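Local coordinates for arginine decarboxylase, A207R protein (Paramecium bursaria Chlorella virus 1, PDB 2NVA) that decarboxylates arginine to agmatine, using pyridoxal 5'-phosphate as cofactor, at residues A[284-287]-A[292-295]; A[269-272]-A[277-280]. One frame throughout, in Å; residues are numbered along the deposited sequence.

The two contacts follow one another along the chain, with centres about 18 Å apart, and both reach the second subunit. Interaction 2 comes first: it pairs strands 262-274 and 277-282 in a buried hairpin held by backbone hydrogen bonds and an arginine-glutamate salt bridge, away from the cofactor. Interaction 1 follows in the loop after strand 277-282, where that loop meets the short helix 292-295. It is smaller, partly buried and wholly aliphatic where the segments touch, while Y287, N292 and F295 reach the bound agmatine adducts. Thus interaction 2 belongs to the regular beta framework, and interaction 1 to the irregular loop and helix that line the active sites.

Interaction 1 (A[284-287]-A[292-295]). With PL2 ((4-{[(4-{[amino(imino)methyl]amino}butyl)amino]methyl}-5-hydroxy-6-methylpyridin-3-yl)methyl dihydrogen phosphate), chain J; PL2 ((4-{[(4-{[amino(imino)methyl]amino}butyl)amino]methyl}-5-hydroxy-6-methylpyridin-3-yl)methyl dihydrogen phosphate), chain I.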
loop_
_atom_site.group_PDB
_atom_site.type_symbol
_atom_site.label_atom_id
_atom_site.label_comp_id
_atom_site.label_asym_id
_atom_site.label_seq_id
_atom_site.Cartn_x
_atom_site.Cartn_y
_atom_site.Cartn_z
ATOM N N GLU A 284 0.475 8.566 11.621
ATOM C CA GLU A 284 0.857 7.358 10.887
ATOM C C GLU A 284 -0.404 6.692 10.354
ATOM O O GLU A 284 -1.523 7.117 10.681
ATOM C CB GLU A 284 1.598 6.396 11.803
ATOM C CG GLU A 284 3.106 6.460 11.664
ATOM C CD GLU A 284 3.617 6.041 10.284
ATOM O OE1 GLU A 284 4.750 6.425 9.950
ATOM O OE2 GLU A 284 2.889 5.347 9.533
ATOM N N SER A 285 -0.240 5.667 9.525
ATOM C CA SER A 285 -1.406 5.006 8.935
ATOM C C SER A 285 -1.068 3.632 8.366
ATOM O O SER A 285 0.110 3.286 8.231
ATOM C CB SER A 285 -2.048 5.897 7.856
ATOM O OG SER A 285 -1.404 5.735 6.596
ATOM N N THR A 286 -2.113 2.865 8.043
ATOM C CA THR A 286 -1.947 1.579 7.355
ATOM C C THR A 286 -1.392 1.764 5.932
ATOM O O THR A 286 -0.870 0.825 5.342
ATOM C CB THR A 286 -3.263 0.789 7.273
ATOM O OG1 THR A 286 -4.252 1.566 6.591
ATOM C CG2 THR A 286 -3.757 0.442 8.662
ATOM N N TYR A 287 -1.502 2.988 5.414
ATOM C CA TYR A 287 -0.889 3.369 4.132
ATOM C C TYR A 287 0.521 3.935 4.308
ATOM O O TYR A 287 1.224 4.236 3.325
ATOM C CB TYR A 287 -1.776 4.392 3.426
ATOM C CG TYR A 287 -3.110 3.835 2.986
ATOM C CD1 TYR A 287 -3.199 3.010 1.872
ATOM C CD2 TYR A 287 -4.276 4.106 3.704
ATOM C CE1 TYR A 287 -4.431 2.499 1.453
ATOM C CE2 TYR A 287 -5.515 3.595 3.293
ATOM C CZ TYR A 287 -5.579 2.800 2.162
ATOM O OH TYR A 287 -6.798 2.295 1.748
ATOM N N ASN A 292 1.156 -3.845 7.757
ATOM C CA ASN A 292 1.041 -5.174 8.385
ATOM C C ASN A 292 -0.302 -5.432 9.086
ATOM O O ASN A 292 -0.699 -6.590 9.291
ATOM C CB ASN A 292 2.198 -5.433 9.361
ATOM C CG ASN A 292 3.482 -5.807 8.647
ATOM O OD1 ASN A 292 3.443 -6.314 7.520
ATOM N ND2 ASN A 292 4.630 -5.553 9.289
ATOM N N VAL A 293 -0.971 -4.351 9.488
ATOM C CA VAL A 293 -2.316 -4.466 10.052
ATOM C C VAL A 293 -3.254 -5.061 8.986
ATOM O O VAL A 293 -4.144 -5.856 9.294
ATOM C CB VAL A 293 -2.817 -3.088 10.554
ATOM C CG1 VAL A 293 -4.262 -3.163 11.041
ATOM C CG2 VAL A 293 -1.892 -2.577 11.667
ATOM N N ILE A 294 -3.033 -4.676 7.738
ATOM C CA ILE A 294 -3.843 -5.157 6.622
ATOM C C ILE A 294 -3.370 -6.529 6.128
ATOM O O ILE A 294 -4.177 -7.451 5.990
ATOM C CB ILE A 294 -3.847 -4.153 5.436
ATOM C CG1 ILE A 294 -4.283 -2.748 5.884
ATOM C CG2 ILE A 294 -4.711 -4.687 4.266
ATOM C CD1 ILE A 294 -5.682 -2.651 6.508
ATOM N N PHE A 295 -2.078 -6.648 5.854
ATOM C CA PHE A 295 -1.533 -7.825 5.159
ATOM C C PHE A 295 -1.080 -8.969 6.059
ATOM O O PHE A 295 -0.958 -10.114 5.579
ATOM C CB PHE A 295 -0.421 -7.401 4.194
ATOM C CG PHE A 295 -0.899 -6.477 3.106
ATOM C CD1 PHE A 295 -1.629 -6.973 2.022
ATOM C CD2 PHE A 295 -0.656 -5.106 3.180
ATOM C CE1 PHE A 295 -2.098 -6.130 1.021
ATOM C CE2 PHE A 295 -1.122 -4.255 2.183
ATOM C CZ PHE A 295 -1.854 -4.778 1.100
HETATM N N1 PL2 J . -13.957 13.889 0.253
HETATM C C2 PL2 J . -13.519 13.238 1.343
HETATM C C2A PL2 J . -13.516 13.982 2.690
HETATM C C3 PL2 J . -13.111 11.905 1.240
HETATM O O3 PL2 J . -12.693 11.254 2.364
HETATM C C4 PL2 J . -13.138 11.247 -0.017
HETATM C C4A PL2 J . -12.699 9.782 -0.243
HETATM C C5 PL2 J . -13.601 12.004 -1.121
HETATM C C6 PL2 J . -14.005 13.320 -0.949
HETATM P P PL2 J . -14.632 9.682 -4.127
HETATM N N PL2 J . -12.782 8.961 0.965
HETATM C CA PL2 J . -11.558 8.127 1.086
HETATM C CG PL2 J . -10.541 5.966 0.223
HETATM O OP2 PL2 J . -15.286 8.245 -4.092
HETATM O OP3 PL2 J . -13.220 9.505 -4.889
HETATM O OP1 PL2 J . -15.468 10.659 -4.860
HETATM O OP4 PL2 J . -14.298 10.124 -2.604
HETATM C C5M PL2 J . -13.678 11.363 -2.518
HETATM C CB PL2 J . -11.329 7.237 -0.161
HETATM C CD PL2 J . -10.424 5.003 -0.970
HETATM N NE PL2 J . -9.342 4.050 -0.659
HETATM C CZ PL2 J . -8.779 3.249 -1.560
HETATM N NH2 PL2 J . -7.784 2.427 -1.184
HETATM N NH1 PL2 J . -9.186 3.251 -2.826
HETATM N N1 PL2 I . 12.773 -15.138 0.255
HETATM C C2 PL2 I . 11.799 -14.992 -0.658
HETATM C C2A PL2 I . 12.001 -15.513 -2.095
HETATM C C3 PL2 I . 10.608 -14.363 -0.272
HETATM O O3 PL2 I . 9.631 -14.242 -1.210
HETATM C C4 PL2 I . 10.412 -13.891 1.041
HETATM C C4A PL2 I . 9.109 -13.176 1.506
HETATM C C5 PL2 I . 11.480 -14.087 1.940
HETATM C C6 PL2 I . 12.640 -14.707 1.515
HETATM P P PL2 I . 10.530 -13.663 5.710
HETATM N N PL2 I . 7.921 -13.592 0.727
HETATM C CA PL2 I . 6.989 -12.472 0.532
HETATM C CG PL2 I . 5.495 -10.773 1.669
HETATM O OP2 PL2 I . 9.166 -14.117 6.423
HETATM O OP3 PL2 I . 10.628 -12.049 5.902
HETATM O OP1 PL2 I . 11.715 -14.376 6.274
HETATM O OP4 PL2 I . 10.262 -13.967 4.153
HETATM C C5M PL2 I . 11.371 -13.613 3.404
HETATM C CB PL2 I . 6.545 -11.867 1.881
HETATM C CD PL2 I . 5.021 -10.188 3.020
HETATM N NE PL2 I . 4.093 -9.083 2.690
HETATM C CZ PL2 I . 3.668 -8.129 3.533
HETATM N NH2 PL2 I . 2.827 -7.172 3.072
HETATM N NH1 PL2 I . 4.060 -8.122 4.810
#
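T286 sets its CB against CG1 of I294, 3.9 Å away, while its methyl CG2 reaches CB of V293 at 4.1 Å. This is the tight part of a small contact, about 110 Å². T286 and V293 cross at roughly a right angle, the threonine methyl coming up to the valine branch point; chi1 of 58° turns that methyl anti to the carbonyl carbon. Threonine suits this buried place because its carbon branch faces the helix while OG1 is hydrogen-bonded elsewhere. V293 and I294, though they touch it, stay partly exposed, and beyond I294 lies F295 of the second subunit. Within the helix, I294 CG2 sits over the centre of the F295 ring, 4.1 Å above its plane.

The polar ends face two different ligands. Y287 OH accepts a bond from NH2 of one agmatine adduct at 3.1 Å and also pairs with D325. N292 OD1 takes a weak bond, 3.3 Å, from NH1 of the other adduct; ND2, bonded to the A352 carbonyl, fixes which way the amide is turned. F295 CB lies 3.4 Å from that adduct's NH2. One chain thus serves two guanidinium ends, as expected of the shared active sites at the dimer interface of the ornithine/arginine decarboxylase family.

Interaction 2 (A[269-272]-A[277-280]); sequences IGKR and LYEY
R272 and E279 lie opposite each other as an antiparallel hydrogen-bonded pair, and their side chains cross obliquely on one face of the sheet. The arginine chain, extended as far as CD, bends at its third torsion (chi3 54°), which brings NE round to the glutamate. The two flat groups stand nearly perpendicular, 83° apart, so this is not the flat, two-pronged pairing of arginine and carboxylate. Instead OE1 alone sits at the guanidinium edge, in its plane, taking a short, straight bond from NE at 2.7 Å (N-H...O 162°) and a weak one from NH2 at 3.2 Å. Arginine suits the place because its remaining N-H groups serve the dimer: NH1 forms a salt bridge with D113 and NH2 bonds the K148 carbonyl, both of the second subunit. Beneath the side chains, R272 N to E279 O and E279 N to R272 O, each 2.8 Å, tie the strands together.

On the other face, K271 and Y280 make the neighbouring non-hydrogen-bonded pair and run side by side in the same direction. The fully extended lysine lays its methylenes along the tyrosine, with CG 3.7 Å from CE1 in an oblique approach. A long aliphatic stem with a charged tip fits here: NZ goes on to E338 and the L339 carbonyl, while Y280 OH bonds the L339 backbone N. Beyond this pair G270 has no side chain, and its carbonyl O receives a CA-H...O contact from Y280 CA at 3.5 Å.

Where I269 and G270 together lie opposite the single residue F281, the strand takes up an extra residue in a classic beta bulge. The whole is a bulged antiparallel beta hairpin, part of the beta domain that accompanies the TIM barrel in the fold type III decarboxylases.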
loop_
_atom_site.group_PDB
_atom_site.type_symbol
_atom_site.label_atom_id
_atom_site.label_comp_id
_atom_site.label_asym_id
_atom_site.label_seq_id
_atom_site.Cartn_x
_atom_site.Cartn_y
_atom_site.Cartn_z
ATOM N N ILE A 269 -2.536 13.078 17.173
ATOM C CA ILE A 269 -2.815 14.353 16.530
ATOM C C ILE A 269 -4.281 14.761 16.577
ATOM O O ILE A 269 -4.595 15.922 16.332
ATOM C CB ILE A 269 -2.235 14.427 15.074
ATOM C CG1 ILE A 269 -2.899 13.423 14.130
ATOM C CG2 ILE A 269 -0.712 14.252 15.086
ATOM C CD1 ILE A 269 -4.183 13.959 13.481
ATOM N N GLY A 270 -5.163 13.808 16.882
ATOM C CA GLY A 270 -6.595 14.074 16.992
ATOM C C GLY A 270 -7.231 13.118 17.990
ATOM O O GLY A 270 -6.685 12.050 18.283
ATOM N N LYS A 271 -8.388 13.497 18.509
ATOM C CA LYS A 271 -9.011 12.734 19.587
ATOM C C LYS A 271 -10.513 12.960 19.566
ATOM O O LYS A 271 -10.969 14.052 19.244
ATOM C CB LYS A 271 -8.426 13.187 20.935
ATOM C CG LYS A 271 -8.918 12.416 22.166
ATOM C CD LYS A 271 -8.260 12.963 23.456
ATOM C CE LYS A 271 -8.857 12.282 24.701
ATOM N NZ LYS A 271 -8.181 12.743 25.961
ATOM N N ARG A 272 -11.273 11.935 19.914
ATOM C CA ARG A 272 -12.725 12.050 19.977
ATOM C C ARG A 272 -13.158 11.065 21.058
ATOM O O ARG A 272 -12.759 9.902 21.004
ATOM C CB ARG A 272 -13.303 11.675 18.597
ATOM C CG ARG A 272 -14.753 12.025 18.345
ATOM C CD ARG A 272 -15.087 11.863 16.861
ATOM N NE ARG A 272 -14.730 10.535 16.386
ATOM C CZ ARG A 272 -14.258 10.244 15.171
ATOM N NH1 ARG A 272 -14.070 11.183 14.240
ATOM N NH2 ARG A 272 -13.964 8.995 14.892
ATOM N N LEU A 277 -15.897 5.593 24.797
ATOM C CA LEU A 277 -14.908 5.053 23.863
ATOM C C LEU A 277 -13.952 6.168 23.447
ATOM O O LEU A 277 -14.394 7.242 23.030
ATOM C CB LEU A 277 -15.600 4.447 22.623
ATOM C CG LEU A 277 -14.707 3.635 21.669
ATOM C CD1 LEU A 277 -14.142 2.378 22.342
ATOM C CD2 LEU A 277 -15.460 3.276 20.388
ATOM N N TYR A 278 -12.652 5.899 23.542
ATOM C CA TYR A 278 -11.625 6.901 23.286
ATOM C C TYR A 278 -10.969 6.665 21.945
ATOM O O TYR A 278 -10.219 5.711 21.780
ATOM C CB TYR A 278 -10.579 6.888 24.399
ATOM C CG TYR A 278 -11.152 7.336 25.731
ATOM C CD1 TYR A 278 -10.788 8.560 26.287
ATOM C CD2 TYR A 278 -12.074 6.543 26.422
ATOM C CE1 TYR A 278 -11.324 8.989 27.504
ATOM C CE2 TYR A 278 -12.621 6.958 27.638
ATOM C CZ TYR A 278 -12.243 8.178 28.177
ATOM O OH TYR A 278 -12.762 8.597 29.388
ATOM N N GLU A 279 -11.252 7.558 20.998
ATOM C CA GLU A 279 -10.767 7.406 19.631
ATOM C C GLU A 279 -9.622 8.378 19.361
ATOM O O GLU A 279 -9.746 9.568 19.624
ATOM C CB GLU A 279 -11.913 7.636 18.639
ATOM C CG GLU A 279 -13.114 6.696 18.837
ATOM C CD GLU A 279 -14.383 7.146 18.117
ATOM O OE1 GLU A 279 -14.578 8.362 17.924
ATOM O OE2 GLU A 279 -15.208 6.272 17.780
ATOM N N TYR A 280 -8.509 7.854 18.855
ATOM C CA TYR A 280 -7.318 8.667 18.611
ATOM C C TYR A 280 -6.876 8.561 17.172
ATOM O O TYR A 280 -6.994 7.498 16.557
ATOM C CB TYR A 280 -6.166 8.216 19.503
ATOM C CG TYR A 280 -6.521 8.205 20.966
ATOM C CD1 TYR A 280 -6.618 9.398 21.693
ATOM C CD2 TYR A 280 -6.761 7.002 21.628
ATOM C CE1 TYR A 280 -6.946 9.384 23.050
ATOM C CE2 TYR A 280 -7.102 6.974 22.982
ATOM C CZ TYR A 280 -7.183 8.174 23.689
ATOM O OH TYR A 280 -7.499 8.138 25.028
#